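Local coordinates for protein peroxiredoxin 6 (Arenicola marina, PDB 2V2G) that probably reduces hydrogen peroxide and organic hydroperoxides to water and alcohols, as a thiol-dependent antioxidant peroxidase of the peroxiredoxin family, at residues R128-I133 / T149-S154; R51-E56 / D93-I98; R39-V44 / H77-E82; G6-N11 / K22-L27. The protein carries 1 engineered substitution. All coordinates share one frame; numbering follows the deposited sequence.

Overall arrangement
All four contacts belong to the thioredoxin-like part of the chain and lie around its mixed sheet. Contact 4 closes first along the chain, contacts 3 and 2 interleave, and contact 1 comes last. Contacts 2 and 3, with centres about 13 Å apart, use opposite ends of helix 43-54, contact 3 its start and contact 2 its end. Contacts 1 and 3, about 17 Å between centres, meet at the benzoic acid and both touch the second subunit, so the active-site pocket is assembled from distant stretches of sequence. Contact 4 is about 25 Å from contact 3 between centres; through phenylalanine and isoleucine side chains it packs on the far end of strand 124-133, which contact 1 uses.

Contact 1: R128-I133 / T149-S154; sequences RAVFII and TGRNFS. With BEZ (benzoic acid), chain E.
Arg-128 and Arg-151 meet as the aliphatic root of one side chain against the flat head of the other. CB of Arg-128 sits over the centre of the Arg-151 guanidinium, 3.6 Å from its CZ, while Phe-153 covers the opposite face nearer the rim. The two guanidinium planes are 62° apart, and both groups converge on Glu-48: its OE1 pairs with Arg-128 NH1 and its OE2 with Arg-151 NE, which probably balances the two buried charges. Extended from CG to NE, Arg-128 runs past the loop, with CD 3.4 Å from Thr-149 O. Its NH2 then donates to BEZ O2 (2.9 Å, 145°), and NH1 bonds OG of Ser-45, the engineered residue at the predicted peroxidatic position. Arg-151 instead bends at chi3 (-74°), which brings NH1 to 2.9 Å from Ala-129 O, at the edge of the guanidinium. Beside this bend, Val-130 CG2 packs on Arg-151 CD at 3.6 Å. The strand 124-133 that carries Arg-128 and Val-130 runs between strands 31-36 and 139-145, helix 153-168 covers Val-130 through Ile-156, and the loop 149-152 bonds to the second subunit.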
# COMPACT_ATOMS: atom_id res chain seq x y z
N ARG A 128 8.54 0.48 -6.69
CA ARG A 128 7.53 -0.48 -6.98
C ARG A 128 6.18 0.11 -6.57
O ARG A 128 5.65 -0.12 -5.46
CB ARG A 128 7.82 -1.76 -6.23
CG ARG A 128 9.06 -2.49 -6.67
CD ARG A 128 9.26 -3.83 -6.00
NE ARG A 128 10.65 -4.24 -6.22
CZ ARG A 128 11.19 -4.64 -7.36
NH1 ARG A 128 10.45 -4.84 -8.42
NH2 ARG A 128 12.50 -4.78 -7.45
N ALA A 129 5.69 1.04 -7.37
CA ALA A 129 4.46 1.79 -7.06
C ALA A 129 3.25 1.08 -7.66
O ALA A 129 3.37 0.44 -8.68
CB ALA A 129 4.58 3.26 -7.60
N VAL A 130 2.09 1.28 -7.07
CA VAL A 130 0.83 0.80 -7.65
C VAL A 130 -0.19 1.89 -7.48
O VAL A 130 -0.40 2.45 -6.36
CB VAL A 130 0.31 -0.46 -7.03
CG1 VAL A 130 -1.01 -0.94 -7.72
CG2 VAL A 130 1.36 -1.57 -6.99
N PHE A 131 -0.85 2.23 -8.57
CA PHE A 131 -1.89 3.20 -8.58
C PHE A 131 -3.17 2.53 -9.11
O PHE A 131 -3.17 2.00 -10.19
CB PHE A 131 -1.57 4.43 -9.47
CG PHE A 131 -0.31 5.14 -9.10
CD1 PHE A 131 -0.30 6.08 -8.08
CD2 PHE A 131 0.90 4.78 -9.72
CE1 PHE A 131 0.89 6.72 -7.72
CE2 PHE A 131 2.07 5.42 -9.37
CZ PHE A 131 2.07 6.34 -8.29
N ILE A 132 -4.21 2.57 -8.30
CA ILE A 132 -5.56 2.08 -8.67
C ILE A 132 -6.40 3.28 -9.06
O ILE A 132 -6.64 4.18 -8.28
CB ILE A 132 -6.28 1.22 -7.62
CG1 ILE A 132 -5.31 0.15 -7.12
CG2 ILE A 132 -7.53 0.66 -8.27
CD1 ILE A 132 -5.85 -0.90 -6.10
N ILE A 133 -6.88 3.26 -10.31
CA ILE A 133 -7.51 4.44 -10.93
C ILE A 133 -8.95 4.04 -11.30
O ILE A 133 -9.19 2.93 -11.87
CB ILE A 133 -6.73 4.94 -12.22
CG1 ILE A 133 -5.26 5.30 -11.81
CG2 ILE A 133 -7.42 6.16 -12.89
CD1 ILE A 133 -4.22 4.61 -12.63
N THR A 149 11.60 -4.69 -1.97
CA THR A 149 10.41 -5.32 -1.34
C THR A 149 9.32 -5.60 -2.40
O THR A 149 8.54 -4.74 -2.76
CB THR A 149 9.89 -4.50 -0.13
OG1 THR A 149 10.98 -4.36 0.80
CG2 THR A 149 8.63 -5.16 0.53
N GLY A 150 9.28 -6.85 -2.84
CA GLY A 150 8.28 -7.25 -3.80
C GLY A 150 6.88 -7.13 -3.27
O GLY A 150 6.65 -7.26 -2.10
N ARG A 151 5.91 -6.82 -4.15
CA ARG A 151 4.56 -6.59 -3.77
C ARG A 151 3.74 -7.88 -3.55
O ARG A 151 4.21 -8.97 -3.81
CB ARG A 151 3.89 -5.73 -4.85
CG ARG A 151 4.40 -4.30 -4.81
CD ARG A 151 4.17 -3.58 -6.06
NE ARG A 151 5.08 -4.00 -7.10
CZ ARG A 151 5.29 -3.35 -8.24
NH1 ARG A 151 4.64 -2.20 -8.55
NH2 ARG A 151 6.21 -3.78 -9.03
N ASN A 152 2.57 -7.69 -2.95
CA ASN A 152 1.55 -8.73 -2.71
C ASN A 152 0.35 -8.35 -3.59
O ASN A 152 -0.47 -7.51 -3.24
CB ASN A 152 1.21 -8.77 -1.20
CG ASN A 152 0.06 -9.66 -0.85
OD1 ASN A 152 -0.57 -10.24 -1.75
ND2 ASN A 152 -0.24 -9.79 0.42
N PHE A 153 0.24 -9.06 -4.72
CA PHE A 153 -0.80 -8.75 -5.71
C PHE A 153 -2.17 -9.35 -5.28
O PHE A 153 -3.20 -8.89 -5.77
CB PHE A 153 -0.35 -9.16 -7.16
CG PHE A 153 0.59 -8.16 -7.78
CD1 PHE A 153 0.13 -6.95 -8.31
CD2 PHE A 153 1.97 -8.39 -7.73
CE1 PHE A 153 1.04 -5.97 -8.83
CE2 PHE A 153 2.85 -7.46 -8.24
CZ PHE A 153 2.39 -6.24 -8.79
N SER A 154 -2.19 -10.30 -4.36
CA SER A 154 -3.49 -10.73 -3.76
C SER A 154 -4.11 -9.61 -2.93
O SER A 154 -5.33 -9.45 -2.93
CB SER A 154 -3.37 -12.02 -3.00
OG SER A 154 -2.70 -11.86 -1.77
C BEZ E . 15.05 -6.58 -8.39
O1 BEZ E . 15.58 -7.65 -7.84
O2 BEZ E . 14.01 -6.49 -9.17
C1 BEZ E . 15.85 -5.38 -8.04
C2 BEZ E . 15.80 -4.27 -8.86
C3 BEZ E . 16.55 -3.17 -8.54
C4 BEZ E . 17.41 -3.22 -7.43
C5 BEZ E . 17.45 -4.34 -6.58
C6 BEZ E . 16.67 -5.44 -6.90

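Contact 2: R51-E56 / D93-I98; sequences RVIQLE and DMPYPI
Met-94 reaches Ile-53 with its sulfur, SD lying 3.7 Å from Ile-53 CD1, and so begins an apolar seam in the thioredoxin-like fold of the peroxiredoxin. The seam joins the C-terminal end of helix 43-54 to the loop that leads into strand 98-100. The backbone of Met-94 directs its side chain away from the helix; bends at chi2 and chi3 bring the thioether back to the isoleucine, which it crosses at about a right angle. Pro-95 comes next and offers its ring to Ile-53, near the end of helix 43-54, and to Glu-56, which opens the next helix. Its CD packs on Ile-53 CG1 at 3.7 Å. Glu-56 crosses the proline obliquely, with CG 3.9 Å from Pro-95 CB, and its bend at chi2 (80°) folds the carboxylate end back over the ring, bringing OE1 to 3.8 Å from Pro-95 CB.

Tyr-96 completes the seam. Its CG stands between the backbone N and the carbonyl carbon (chi1 51°), a crowded position that directs the ring against the helix. No hydrogen bond links the two segments themselves, but the phenol reaches further back and bonds Leu-49 O, giving the hydroxyl of this buried residue a partner and tethering the outer end of the ring to the helix. Leu-66 and Ala-68 of strand 64-70 also touch this ring, which is thus packed between helix 43-54 and the sheet. Val-52 meets it at about a right angle, with CG1 3.6 Å from Tyr-96 CE2, and that same CE2 is 4.0 Å from Ile-53 CG1.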
# COMPACT_ATOMS: atom_id res chain seq x y z
N ARG A 51 3.96 -12.86 -11.85
CA ARG A 51 2.78 -13.00 -11.02
C ARG A 51 1.55 -12.33 -11.61
O ARG A 51 0.44 -12.86 -11.52
CB ARG A 51 3.05 -12.54 -9.59
CG ARG A 51 1.91 -12.79 -8.65
CD ARG A 51 1.44 -14.24 -8.61
NE ARG A 51 0.45 -14.53 -7.57
CZ ARG A 51 -0.40 -15.53 -7.63
NH1 ARG A 51 -0.39 -16.32 -8.67
NH2 ARG A 51 -1.27 -15.70 -6.64
N VAL A 52 1.73 -11.11 -12.13
CA VAL A 52 0.62 -10.41 -12.76
C VAL A 52 0.08 -11.20 -13.97
O VAL A 52 -1.15 -11.35 -14.09
CB VAL A 52 0.97 -8.95 -13.08
CG1 VAL A 52 -0.20 -8.26 -13.77
CG2 VAL A 52 1.30 -8.21 -11.77
N ILE A 53 0.94 -11.76 -14.80
CA ILE A 53 0.49 -12.68 -15.88
C ILE A 53 -0.36 -13.83 -15.27
O ILE A 53 -1.46 -14.13 -15.75
CB ILE A 53 1.65 -13.25 -16.77
CG1 ILE A 53 2.41 -12.07 -17.42
CG2 ILE A 53 1.10 -14.40 -17.74
CD1 ILE A 53 3.54 -12.52 -18.26
N GLN A 54 0.15 -14.46 -14.18
CA GLN A 54 -0.59 -15.53 -13.55
C GLN A 54 -2.00 -15.12 -13.11
O GLN A 54 -2.92 -15.95 -13.15
CB GLN A 54 0.15 -16.17 -12.38
CG GLN A 54 1.44 -16.86 -12.74
CD GLN A 54 2.23 -17.30 -11.51
OE1 GLN A 54 1.85 -17.02 -10.36
NE2 GLN A 54 3.34 -18.00 -11.76
N LEU A 55 -2.13 -13.85 -12.69
CA LEU A 55 -3.38 -13.30 -12.20
C LEU A 55 -4.21 -12.55 -13.29
O LEU A 55 -5.20 -11.90 -12.95
CB LEU A 55 -3.09 -12.34 -11.03
CG LEU A 55 -2.56 -13.02 -9.77
CD1 LEU A 55 -2.09 -11.93 -8.73
CD2 LEU A 55 -3.68 -13.88 -9.18
N GLU A 56 -3.82 -12.60 -14.56
CA GLU A 56 -4.43 -11.70 -15.54
C GLU A 56 -5.96 -11.93 -15.65
O GLU A 56 -6.73 -10.96 -15.71
CB GLU A 56 -3.72 -11.81 -16.90
CG GLU A 56 -4.38 -12.62 -17.96
CD GLU A 56 -5.51 -11.89 -18.70
OE1 GLU A 56 -5.50 -10.62 -18.79
OE2 GLU A 56 -6.41 -12.59 -19.21
N ASP A 93 0.86 -14.39 -25.48
CA ASP A 93 1.34 -13.02 -25.54
C ASP A 93 1.19 -12.30 -24.20
O ASP A 93 0.28 -12.60 -23.42
CB ASP A 93 0.58 -12.22 -26.59
CG ASP A 93 0.76 -12.75 -28.00
OD1 ASP A 93 1.72 -13.54 -28.27
OD2 ASP A 93 -0.09 -12.36 -28.83
N MET A 94 2.04 -11.29 -23.97
CA MET A 94 1.92 -10.46 -22.80
C MET A 94 0.53 -9.92 -22.67
O MET A 94 -0.01 -9.38 -23.63
CB MET A 94 2.85 -9.25 -22.87
CG MET A 94 4.26 -9.59 -22.64
SD MET A 94 4.52 -10.17 -20.96
CE MET A 94 4.69 -8.66 -20.01
N PRO A 95 -0.06 -10.08 -21.49
CA PRO A 95 -1.43 -9.65 -21.35
C PRO A 95 -1.61 -8.17 -21.06
O PRO A 95 -2.75 -7.75 -20.99
CB PRO A 95 -1.93 -10.50 -20.18
CG PRO A 95 -0.70 -10.66 -19.33
CD PRO A 95 0.46 -10.70 -20.26
N TYR A 96 -0.52 -7.40 -20.88
CA TYR A 96 -0.57 -5.96 -20.57
C TYR A 96 0.61 -5.19 -21.22
O TYR A 96 1.69 -5.75 -21.42
CB TYR A 96 -0.58 -5.67 -19.04
CG TYR A 96 0.54 -6.38 -18.30
CD1 TYR A 96 1.82 -5.88 -18.30
CD2 TYR A 96 0.31 -7.59 -17.66
CE1 TYR A 96 2.88 -6.57 -17.67
CE2 TYR A 96 1.36 -8.27 -16.99
CZ TYR A 96 2.63 -7.77 -17.03
OH TYR A 96 3.66 -8.43 -16.41
N PRO A 97 0.39 -3.88 -21.51
CA PRO A 97 1.53 -3.08 -22.05
C PRO A 97 2.54 -2.68 -20.96
O PRO A 97 2.19 -2.68 -19.75
CB PRO A 97 0.85 -1.80 -22.57
CG PRO A 97 -0.66 -1.99 -22.38
CD PRO A 97 -0.84 -3.08 -21.37
N ILE A 98 3.76 -2.31 -21.39
CA ILE A 98 4.77 -1.74 -20.46
C ILE A 98 5.19 -0.39 -21.03
O ILE A 98 5.61 -0.31 -22.20
CB ILE A 98 6.02 -2.63 -20.32
CG1 ILE A 98 5.64 -4.11 -20.12
CG2 ILE A 98 6.88 -2.14 -19.13
CD1 ILE A 98 6.87 -5.08 -19.91

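Contact 3: R39-V44 / H77-E82; sequences RDFTPV and HKEWSE. With BEZ (benzoic acid), chain E.
Asp-40 OD1 is gripped by two side chains, His-37 NE2 and Ser-70 OG, and these bonds hold its carboxylate nearly flat against the indole of Trp-80, with Asp-40 CG 3.4 Å from Trp-80 CE3. The contact belongs to the active-site loop of the peroxiredoxin fold, where the PxxxTxxC motif, its cysteine position here the engineered Ser-45, runs from the loop into the first turn of helix 43-54, and its loop part packs on helix 74-88.

One face of Trp-80 takes the loop backbone. Asp-40 CA makes a CH-pi contact over the six-membered ring, 3.9 Å from its centroid, and Phe-41 N lies over the same face, 3.2 Å above the plane and toward the rim. The indole NE1, itself a donor, turns to Thr-46 OG1. CG of Trp-80 stands anti to the backbone N (chi1 179°), and this throws the ring across toward the loop.

Phe-41 doubles back from its own backbone to meet the tryptophan in an edge-to-face pair: the edge of Trp-80 faces the phenyl ring, with the phenyl and five-membered-ring centroids 5.0 Å apart and the planes at 60°. Trp-80 CB adds a CH-pi contact over the phenyl ring, 3.8 Å from its centroid, and Glu-79 CG meets the rim in plane. Lys-210 of the second subunit makes a cation-pi contact with Phe-41, which ties the loop to the other subunit.

Thr-42, at the N-cap position, and the first turn of helix 43-54 then meet the benzoic acid: Thr-42 OG1 is 3.0 Å from BEZ O2, and Val-44 N donates to BEZ O1 over 3.0 Å at 159°.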
# COMPACT_ATOMS: atom_id res chain seq x y z
N ARG A 39 13.75 -1.67 -12.85
CA ARG A 39 14.60 -1.95 -13.98
C ARG A 39 14.18 -3.29 -14.59
O ARG A 39 13.93 -4.22 -13.87
CB ARG A 39 16.09 -2.02 -13.53
CG ARG A 39 17.05 -1.77 -14.62
CD ARG A 39 17.14 -0.32 -14.79
NE ARG A 39 17.91 0.10 -15.95
CZ ARG A 39 19.23 0.28 -15.92
NH1 ARG A 39 19.95 0.02 -14.82
NH2 ARG A 39 19.84 0.68 -17.03
N ASP A 40 14.18 -3.35 -15.91
CA ASP A 40 14.05 -4.62 -16.64
C ASP A 40 15.25 -5.48 -16.36
O ASP A 40 16.31 -4.97 -15.98
CB ASP A 40 13.92 -4.40 -18.16
CG ASP A 40 12.68 -3.62 -18.54
OD1 ASP A 40 11.91 -3.18 -17.63
OD2 ASP A 40 12.52 -3.42 -19.78
N PHE A 41 15.09 -6.79 -16.56
CA PHE A 41 16.19 -7.73 -16.37
C PHE A 41 16.73 -7.70 -14.92
O PHE A 41 17.97 -7.77 -14.69
CB PHE A 41 17.37 -7.54 -17.37
CG PHE A 41 16.99 -7.52 -18.85
CD1 PHE A 41 16.58 -8.67 -19.53
CD2 PHE A 41 17.05 -6.34 -19.58
CE1 PHE A 41 16.25 -8.65 -20.88
CE2 PHE A 41 16.73 -6.31 -20.92
CZ PHE A 41 16.32 -7.48 -21.58
N THR A 42 15.82 -7.55 -13.97
CA THR A 42 16.15 -7.72 -12.57
C THR A 42 15.17 -8.70 -11.94
O THR A 42 14.03 -8.86 -12.43
CB THR A 42 16.17 -6.37 -11.85
OG1 THR A 42 14.85 -5.82 -11.92
CG2 THR A 42 17.21 -5.47 -12.47
N PRO A 43 15.65 -9.43 -10.89
CA PRO A 43 14.96 -10.67 -10.44
C PRO A 43 13.60 -10.47 -9.79
O PRO A 43 12.62 -11.11 -10.17
CB PRO A 43 15.99 -11.35 -9.51
CG PRO A 43 16.90 -10.24 -9.08
CD PRO A 43 16.97 -9.27 -10.25
N VAL A 44 13.52 -9.64 -8.75
CA VAL A 44 12.18 -9.41 -8.11
C VAL A 44 11.15 -8.90 -9.11
O VAL A 44 10.03 -9.35 -9.12
CB VAL A 44 12.27 -8.48 -6.84
CG1 VAL A 44 10.86 -8.01 -6.37
CG2 VAL A 44 13.09 -9.25 -5.73
N HIS A 77 12.00 -3.71 -22.92
CA HIS A 77 10.74 -4.27 -22.44
C HIS A 77 10.33 -5.48 -23.27
O HIS A 77 9.94 -6.50 -22.72
CB HIS A 77 9.63 -3.25 -22.52
CG HIS A 77 9.76 -2.12 -21.56
ND1 HIS A 77 9.08 -0.93 -21.70
CD2 HIS A 77 10.46 -2.01 -20.40
CE1 HIS A 77 9.35 -0.15 -20.66
NE2 HIS A 77 10.21 -0.77 -19.88
N LYS A 78 10.43 -5.37 -24.58
CA LYS A 78 10.04 -6.48 -25.45
C LYS A 78 10.90 -7.72 -25.22
O LYS A 78 10.38 -8.82 -25.07
CB LYS A 78 9.97 -6.05 -26.92
CG LYS A 78 8.64 -5.33 -27.23
CD LYS A 78 8.47 -4.91 -28.70
CE LYS A 78 7.45 -3.75 -28.87
NZ LYS A 78 7.51 -3.28 -30.29
N GLU A 79 12.21 -7.53 -25.11
CA GLU A 79 13.12 -8.64 -24.88
C GLU A 79 12.92 -9.25 -23.50
O GLU A 79 12.79 -10.46 -23.33
CB GLU A 79 14.57 -8.20 -24.98
CG GLU A 79 15.54 -9.38 -24.88
CD GLU A 79 17.01 -8.98 -24.93
OE1 GLU A 79 17.32 -7.77 -24.98
OE2 GLU A 79 17.86 -9.91 -24.90
N TRP A 80 12.88 -8.39 -22.50
CA TRP A 80 12.68 -8.88 -21.14
C TRP A 80 11.33 -9.56 -20.94
O TRP A 80 11.21 -10.45 -20.11
CB TRP A 80 12.87 -7.73 -20.17
CG TRP A 80 12.66 -8.11 -18.74
CD1 TRP A 80 13.29 -9.11 -18.04
CD2 TRP A 80 11.77 -7.49 -17.83
NE1 TRP A 80 12.85 -9.10 -16.74
CE2 TRP A 80 11.91 -8.13 -16.58
CE3 TRP A 80 10.86 -6.43 -17.95
CZ2 TRP A 80 11.17 -7.74 -15.45
CZ3 TRP A 80 10.12 -6.05 -16.81
CH2 TRP A 80 10.27 -6.73 -15.59
N SER A 81 10.31 -9.14 -21.67
CA SER A 81 9.00 -9.73 -21.54
C SER A 81 9.05 -11.27 -21.79
O SER A 81 8.29 -12.01 -21.19
CB SER A 81 7.98 -9.06 -22.47
OG SER A 81 7.62 -7.76 -22.06
N GLU A 82 9.98 -11.75 -22.64
CA GLU A 82 10.15 -13.20 -22.86
C GLU A 82 10.63 -13.91 -21.59
O GLU A 82 10.24 -15.06 -21.33
CB GLU A 82 11.12 -13.45 -24.00
CG GLU A 82 10.61 -12.99 -25.38
CD GLU A 82 9.15 -13.43 -25.68
OE1 GLU A 82 8.88 -14.64 -25.64
OE2 GLU A 82 8.28 -12.58 -25.95
C BEZ E . 15.05 -6.58 -8.39
O1 BEZ E . 15.58 -7.65 -7.84
O2 BEZ E . 14.01 -6.49 -9.17
C1 BEZ E . 15.85 -5.38 -8.04
C2 BEZ E . 15.80 -4.27 -8.86
C3 BEZ E . 16.55 -3.17 -8.54
C4 BEZ E . 17.41 -3.22 -7.43
C5 BEZ E . 17.45 -4.34 -6.58
C6 BEZ E . 16.67 -5.44 -6.90

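Contact 4: G6-N11 / K22-L27; sequences GEVFPN and KFHDWL
His-24 and Asn-11 carry most of this contact, which ties the loop before strand 13-16 to the short helix 23-27. Three direct hydrogen bonds cross it. Asn-11 OD1 accepts His-24 N at 2.8 Å, the donor standing 41° above the carbonyl plane; the amide thus takes an N-H of the first helical turn much as a capping side chain would, though from another part of the chain. Lys-22 bends at chi2 to bring NZ to Asn-11 O (2.7 Å), nearly along the C=O axis, and the same ammonium pairs with Glu-13. His-24 NE2 donates to Phe-9 O at 2.8 Å, with Phe-9 O near the plane of the imidazole. A water extends the polar set, accepting from Asn-11 ND2 at 3.0 Å and donating to Asp-25 OD1 at 2.7 Å.

Asn-11 and His-24 also meet face on: the amide stacks on the imidazole, 15° from parallel, and Asn-11 CB makes a CH-pi contact over the ring, 3.5 Å from its centroid. Val-8 CG1 meets the ring at its edge.

Apolar packing is left to Phe-9 and Phe-23, whose rings are inclined at 53° and touch through Phe-9 CD2 and Phe-23 CE2 at 3.5 Å. Ile-133 of strand 124-133 packs against both.

The donor role of NE2 means that this nitrogen is protonated. The backbone N-H of His-24 can only donate, so its partner on Asn-11 must be the oxygen; the water at ND2 merely agrees.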
# COMPACT_ATOMS: atom_id res chain seq x y z
N GLY A 6 -8.10 10.90 -4.98
CA GLY A 6 -9.15 11.66 -5.54
C GLY A 6 -8.69 12.61 -6.63
O GLY A 6 -9.53 13.21 -7.27
N GLU A 7 -7.36 12.76 -6.83
CA GLU A 7 -6.90 13.63 -7.94
C GLU A 7 -7.16 12.92 -9.26
O GLU A 7 -7.04 11.69 -9.34
CB GLU A 7 -5.40 13.88 -7.86
CG GLU A 7 -4.93 14.88 -6.87
CD GLU A 7 -3.39 15.17 -7.09
OE1 GLU A 7 -2.97 15.39 -8.28
OE2 GLU A 7 -2.69 15.26 -6.08
N VAL A 8 -7.47 13.71 -10.30
CA VAL A 8 -7.49 13.17 -11.67
C VAL A 8 -6.07 12.76 -12.09
O VAL A 8 -5.11 13.55 -11.99
CB VAL A 8 -8.14 14.15 -12.67
CG1 VAL A 8 -8.06 13.58 -14.10
CG2 VAL A 8 -9.61 14.35 -12.24
N PHE A 9 -5.93 11.49 -12.48
CA PHE A 9 -4.65 10.98 -12.89
C PHE A 9 -4.17 11.74 -14.12
O PHE A 9 -4.96 12.07 -15.00
CB PHE A 9 -4.72 9.47 -13.14
CG PHE A 9 -3.42 8.77 -12.75
CD1 PHE A 9 -3.16 8.47 -11.44
CD2 PHE A 9 -2.50 8.42 -13.73
CE1 PHE A 9 -1.96 7.88 -11.07
CE2 PHE A 9 -1.30 7.79 -13.38
CZ PHE A 9 -1.04 7.53 -12.07
N PRO A 10 -2.90 12.09 -14.21
CA PRO A 10 -2.44 12.78 -15.44
C PRO A 10 -2.76 12.02 -16.74
O PRO A 10 -2.59 10.78 -16.85
CB PRO A 10 -0.91 12.95 -15.22
CG PRO A 10 -0.61 12.16 -14.05
CD PRO A 10 -1.81 11.90 -13.22
N ASN A 11 -3.23 12.81 -17.73
CA ASN A 11 -3.56 12.29 -19.06
C ASN A 11 -2.29 12.35 -19.92
O ASN A 11 -2.13 13.11 -20.90
CB ASN A 11 -4.69 13.07 -19.68
CG ASN A 11 -5.24 12.39 -20.90
OD1 ASN A 11 -4.92 11.22 -21.20
ND2 ASN A 11 -6.10 13.10 -21.59
N LYS A 22 -2.09 7.62 -25.02
CA LYS A 22 -2.55 8.73 -24.24
C LYS A 22 -3.41 8.11 -23.12
O LYS A 22 -4.34 7.33 -23.34
CB LYS A 22 -3.32 9.72 -25.08
CG LYS A 22 -3.86 10.94 -24.36
CD LYS A 22 -2.83 12.06 -24.25
CE LYS A 22 -3.48 13.43 -23.95
NZ LYS A 22 -2.52 14.37 -23.26
N PHE A 23 -3.03 8.36 -21.88
CA PHE A 23 -3.51 7.53 -20.80
C PHE A 23 -5.05 7.47 -20.62
O PHE A 23 -5.62 6.38 -20.45
CB PHE A 23 -2.80 7.88 -19.44
CG PHE A 23 -3.13 6.96 -18.33
CD1 PHE A 23 -2.78 5.59 -18.39
CD2 PHE A 23 -3.86 7.40 -17.25
CE1 PHE A 23 -3.14 4.70 -17.37
CE2 PHE A 23 -4.18 6.51 -16.18
CZ PHE A 23 -3.84 5.14 -16.29
N HIS A 24 -5.71 8.62 -20.64
CA HIS A 24 -7.17 8.62 -20.49
C HIS A 24 -7.86 7.89 -21.63
O HIS A 24 -8.96 7.35 -21.40
CB HIS A 24 -7.75 10.00 -20.36
CG HIS A 24 -7.43 10.69 -19.07
ND1 HIS A 24 -8.14 11.80 -18.63
CD2 HIS A 24 -6.52 10.39 -18.10
CE1 HIS A 24 -7.63 12.18 -17.46
NE2 HIS A 24 -6.67 11.32 -17.11
N ASP A 25 -7.28 7.92 -22.84
CA ASP A 25 -7.83 7.24 -24.05
C ASP A 25 -7.67 5.72 -23.89
O ASP A 25 -8.56 4.94 -24.21
CB ASP A 25 -7.10 7.68 -25.31
CG ASP A 25 -7.39 9.13 -25.70
OD1 ASP A 25 -8.36 9.72 -25.17
OD2 ASP A 25 -6.71 9.67 -26.60
N TRP A 26 -6.50 5.32 -23.44
CA TRP A 26 -6.15 3.92 -23.27
C TRP A 26 -7.00 3.33 -22.16
O TRP A 26 -7.59 2.25 -22.34
CB TRP A 26 -4.65 3.77 -22.92
CG TRP A 26 -4.30 2.36 -22.63
CD1 TRP A 26 -4.01 1.37 -23.53
CD2 TRP A 26 -4.30 1.74 -21.35
NE1 TRP A 26 -3.78 0.19 -22.87
CE2 TRP A 26 -3.98 0.38 -21.54
CE3 TRP A 26 -4.55 2.19 -20.06
CZ2 TRP A 26 -3.88 -0.52 -20.48
CZ3 TRP A 26 -4.45 1.27 -18.99
CH2 TRP A 26 -4.13 -0.07 -19.25
N LEU A 27 -7.12 4.03 -21.06
CA LEU A 27 -7.91 3.55 -19.94
C LEU A 27 -9.42 3.53 -20.27
O LEU A 27 -10.13 2.54 -20.01
CB LEU A 27 -7.66 4.33 -18.64
CG LEU A 27 -8.44 3.83 -17.44
CD1 LEU A 27 -8.01 2.42 -17.08
CD2 LEU A 27 -8.23 4.70 -16.16
O HOH W 1 -7.97 11.97 -23.69